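PDB 6UZI: dihydrolipoyl dehydrogenase from Elizabethkingia anophelis NUHP1, which probably uses FAD and a redox-active disulfide to oxidise protein-bound dihydrolipoyl groups to lipoyl groups, passing the electrons to NAD(+). Local coordinates for residues T37-K42 / I116-G121. Residues are numbered along the deposited sequence; the frame is centred on the assembly and turned at random.
Sequences TVIIEK and ITVLQG. With FAD (flavin-adenine dinucleotide), chain E.
V38 to E41 pair in parallel with T117 to Q120, joining the second strand of the FAD-binding Rossmann fold to strand 117-120, outermost in that five-stranded sheet. Five backbone hydrogen bonds hold the pair: T117 N to T37 O, I39 N to T117 O, L119 N to I39 O, E41 N to L119 O and G121 N to E41 O. The last is bent, G121 N standing 45° out of the plane of the E41 carbonyl. A water donates to T37 O and also hydrogen-bonds T117 OG1, bridging the strands at their N-terminal end.

Apolar contacts line both faces. On one, V38 CG2 meets L119 CD1 at 3.9 Å, and F12 of strand 10-12 touches V38 and T117. On the other, I39 CG2 lies 3.8 Å from I116 CG2 and 3.9 Å from V118 CG2; M111 of helix 89-113 packs on all three residues, and helix 21-32 adds Y24 and A27.

At the C-terminal end the strands meet the adenosine of FAD. K42 runs its aliphatic chain past the ribose and adenine, with CE 3.6 Å from C5A. E41 is the acidic residue that ends the second strand in many dinucleotide-binding Rossmann folds and grips both ribose hydroxyls. Its chain bends at chi2 (53°) to turn the carboxylate to the diol: OE1 accepts from FAD O3B at 2.7 Å and also bonds S19 OG, while OE2 takes FAD O2B and Y43 N.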
loop_
_atom_site.group_PDB
_atom_site.type_symbol
_atom_site.label_atom_id
_atom_site.label_comp_id
_atom_site.label_asym_id
_atom_site.label_seq_id
_atom_site.Cartn_x
_atom_site.Cartn_y
_atom_site.Cartn_z
ATOM N N THR A 37 -20.924 6.296 -29.629
ATOM C CA THR A 37 -19.481 6.102 -29.649
ATOM C C THR A 37 -19.101 4.760 -30.261
ATOM O O THR A 37 -19.756 3.740 -30.024
ATOM C CB THR A 37 -18.919 6.206 -28.233
ATOM O OG1 THR A 37 -19.434 7.388 -27.614
ATOM C CG2 THR A 37 -17.405 6.295 -28.266
ATOM N N VAL A 38 -18.027 4.765 -31.036
ATOM C CA VAL A 38 -17.471 3.550 -31.609
ATOM C C VAL A 38 -15.981 3.519 -31.297
ATOM O O VAL A 38 -15.324 4.566 -31.239
ATOM C CB VAL A 38 -17.726 3.464 -33.132
ATOM C CG1 VAL A 38 -17.122 4.661 -33.851
ATOM C CG2 VAL A 38 -17.181 2.160 -33.697
ATOM N N ILE A 39 -15.458 2.323 -31.055
ATOM C CA ILE A 39 -14.040 2.127 -30.795
ATOM C C ILE A 39 -13.533 1.073 -31.771
ATOM O O ILE A 39 -14.218 0.080 -32.045
ATOM C CB ILE A 39 -13.768 1.728 -29.327
ATOM C CG1 ILE A 39 -12.268 1.686 -29.054
ATOM C CG2 ILE A 39 -14.420 0.392 -28.984
ATOM C CD1 ILE A 39 -11.918 1.540 -27.573
ATOM N N ILE A 40 -12.343 1.305 -32.315
ATOM C CA ILE A 40 -11.768 0.462 -33.353
ATOM C C ILE A 40 -10.451 -0.100 -32.832
ATOM O O ILE A 40 -9.625 0.646 -32.294
ATOM C CB ILE A 40 -11.564 1.256 -34.656
ATOM C CG1 ILE A 40 -12.899 1.834 -35.130
ATOM C CG2 ILE A 40 -10.962 0.372 -35.744
ATOM C CD1 ILE A 40 -12.768 2.983 -36.086
ATOM N N GLU A 41 -10.262 -1.412 -32.985
ATOM C CA GLU A 41 -9.045 -2.095 -32.558
ATOM C C GLU A 41 -8.596 -3.106 -33.603
ATOM O O GLU A 41 -9.390 -3.943 -34.043
ATOM C CB GLU A 41 -9.238 -2.809 -31.221
ATOM C CG GLU A 41 -8.035 -3.653 -30.826
ATOM C CD GLU A 41 -6.732 -2.865 -30.837
ATOM O OE1 GLU A 41 -6.592 -1.897 -30.052
ATOM O OE2 GLU A 41 -5.850 -3.214 -31.645
ATOM N N LYS A 42 -7.314 -3.027 -33.983
ATOM C CA LYS A 42 -6.722 -3.948 -34.952
ATOM C C LYS A 42 -6.372 -5.297 -34.332
ATOM O O LYS A 42 -6.364 -6.314 -35.036
ATOM C CB LYS A 42 -5.462 -3.327 -35.555
ATOM C CG LYS A 42 -4.483 -2.834 -34.500
ATOM C CD LYS A 42 -3.066 -2.766 -35.012
ATOM C CE LYS A 42 -2.948 -1.740 -36.103
ATOM N NZ LYS A 42 -1.545 -1.608 -36.576
ATOM N N ILE A 116 -21.224 0.662 -26.418
ATOM C CA ILE A 116 -20.208 1.110 -27.359
ATOM C C ILE A 116 -20.080 0.076 -28.464
ATOM O O ILE A 116 -19.917 -1.120 -28.195
ATOM C CB ILE A 116 -18.857 1.317 -26.658
ATOM C CG1 ILE A 116 -18.928 2.461 -25.649
ATOM C CG2 ILE A 116 -17.769 1.588 -27.686
ATOM C CD1 ILE A 116 -17.872 2.376 -24.572
ATOM N N THR A 117 -20.111 0.534 -29.708
ATOM C CA THR A 117 -19.893 -0.374 -30.821
ATOM C C THR A 117 -18.411 -0.698 -30.903
ATOM O O THR A 117 -17.567 0.202 -30.886
ATOM C CB THR A 117 -20.369 0.241 -32.133
ATOM O OG1 THR A 117 -21.693 0.760 -31.965
ATOM C CG2 THR A 117 -20.369 -0.801 -33.225
ATOM N N VAL A 118 -18.092 -1.981 -30.991
ATOM C CA VAL A 118 -16.711 -2.426 -31.066
ATOM C C VAL A 118 -16.492 -3.007 -32.452
ATOM O O VAL A 118 -17.174 -3.956 -32.856
ATOM C CB VAL A 118 -16.377 -3.447 -29.971
ATOM C CG1 VAL A 118 -14.942 -3.923 -30.121
ATOM C CG2 VAL A 118 -16.584 -2.826 -28.608
ATOM N N LEU A 119 -15.538 -2.434 -33.177
ATOM C CA LEU A 119 -15.174 -2.888 -34.507
ATOM C C LEU A 119 -13.747 -3.397 -34.461
ATOM O O LEU A 119 -12.863 -2.722 -33.922
ATOM C CB LEU A 119 -15.299 -1.760 -35.536
ATOM C CG LEU A 119 -16.690 -1.171 -35.775
ATOM C CD1 LEU A 119 -16.640 -0.072 -36.812
ATOM C CD2 LEU A 119 -17.640 -2.267 -36.216
ATOM N N GLN A 120 -13.530 -4.584 -35.020
ATOM C CA GLN A 120 -12.196 -5.153 -35.132
ATOM C C GLN A 120 -11.627 -4.809 -36.498
ATOM O O GLN A 120 -12.260 -5.073 -37.526
ATOM C CB GLN A 120 -12.222 -6.669 -34.953
ATOM C CG GLN A 120 -10.919 -7.330 -35.383
ATOM C CD GLN A 120 -10.784 -8.761 -34.897
ATOM O OE1 GLN A 120 -11.640 -9.266 -34.166
ATOM N NE2 GLN A 120 -9.706 -9.428 -35.310
ATOM N N GLY A 121 -10.451 -4.219 -36.509
ATOM C CA GLY A 121 -9.799 -3.887 -37.758
ATOM C C GLY A 121 -8.887 -2.688 -37.602
ATOM O O GLY A 121 -8.802 -2.065 -36.546
HETATM P PA FAD E . -1.759 1.512 -26.287
HETATM O O1A FAD E . -1.969 0.784 -25.013
HETATM O O2A FAD E . -0.263 1.501 -26.619
HETATM O O5B FAD E . -2.484 0.707 -27.459
HETATM C C5B FAD E . -3.219 1.467 -28.433
HETATM C C4B FAD E . -3.967 0.498 -29.310
HETATM O O4B FAD E . -4.197 1.087 -30.601
HETATM C C3B FAD E . -3.280 -0.853 -29.568
HETATM O O3B FAD E . -4.077 -1.888 -29.010
HETATM C C2B FAD E . -3.247 -0.971 -31.103
HETATM O O2B FAD E . -3.540 -2.290 -31.554
HETATM C C1B FAD E . -4.315 0.034 -31.526
HETATM N N9A FAD E . -4.136 0.601 -32.854
HETATM C C8A FAD E . -3.034 1.268 -33.327
HETATM N N7A FAD E . -3.169 1.728 -34.545
HETATM C C5A FAD E . -4.452 1.334 -34.908
HETATM C C6A FAD E . -5.204 1.517 -36.080
HETATM N N6A FAD E . -4.776 2.211 -37.139
HETATM N N1A FAD E . -6.445 0.984 -36.119
HETATM C C2A FAD E . -6.892 0.318 -35.048
HETATM N N3A FAD E . -6.277 0.089 -33.885
HETATM C C4A FAD E . -5.050 0.629 -33.875
HETATM N N1 FAD E . 2.529 1.838 -18.039
HETATM C C2 FAD E . 2.155 2.078 -16.758
HETATM O O2 FAD E . 1.520 3.087 -16.456
HETATM N N3 FAD E . 2.476 1.167 -15.766
HETATM C C4 FAD E . 3.166 -0.018 -15.944
HETATM O O4 FAD E . 3.386 -0.761 -14.989
HETATM C C4X FAD E . 3.554 -0.267 -17.305
HETATM N N5 FAD E . 4.179 -1.377 -17.574
HETATM C C5X FAD E . 4.495 -1.633 -18.901
HETATM C C6 FAD E . 5.111 -2.841 -19.217
HETATM C C7 FAD E . 5.391 -3.180 -20.536
HETATM C C7M FAD E . 6.041 -4.506 -20.837
HETATM C C8 FAD E . 5.051 -2.287 -21.568
HETATM C C8M FAD E . 5.281 -2.648 -23.013
HETATM C C9 FAD E . 4.457 -1.069 -21.254
HETATM C C9A FAD E . 4.172 -0.737 -19.934
HETATM N N10 FAD E . 3.515 0.460 -19.594
HETATM C C10 FAD E . 3.188 0.721 -18.291
HETATM C "C1'" FAD E . 3.138 1.428 -20.629
HETATM C "C2'" FAD E . 1.676 1.301 -21.036
HETATM O "O2'" FAD E . 1.453 0.093 -21.765
HETATM C "C3'" FAD E . 1.216 2.509 -21.854
HETATM O "O3'" FAD E . 1.691 3.705 -21.251
HETATM C "C4'" FAD E . -0.304 2.584 -21.992
HETATM O "O4'" FAD E . -0.768 1.327 -22.490
HETATM C "C5'" FAD E . -0.769 3.728 -22.868
HETATM O "O5'" FAD E . -1.699 3.141 -23.796
HETATM P P FAD E . -2.570 3.968 -24.896
HETATM O O1P FAD E . -4.038 3.974 -24.670
HETATM O O2P FAD E . -2.039 5.357 -25.180
HETATM O O3P FAD E . -2.195 3.044 -26.147
HETATM O O HOH W 1 -22.532 2.978 -30.631
#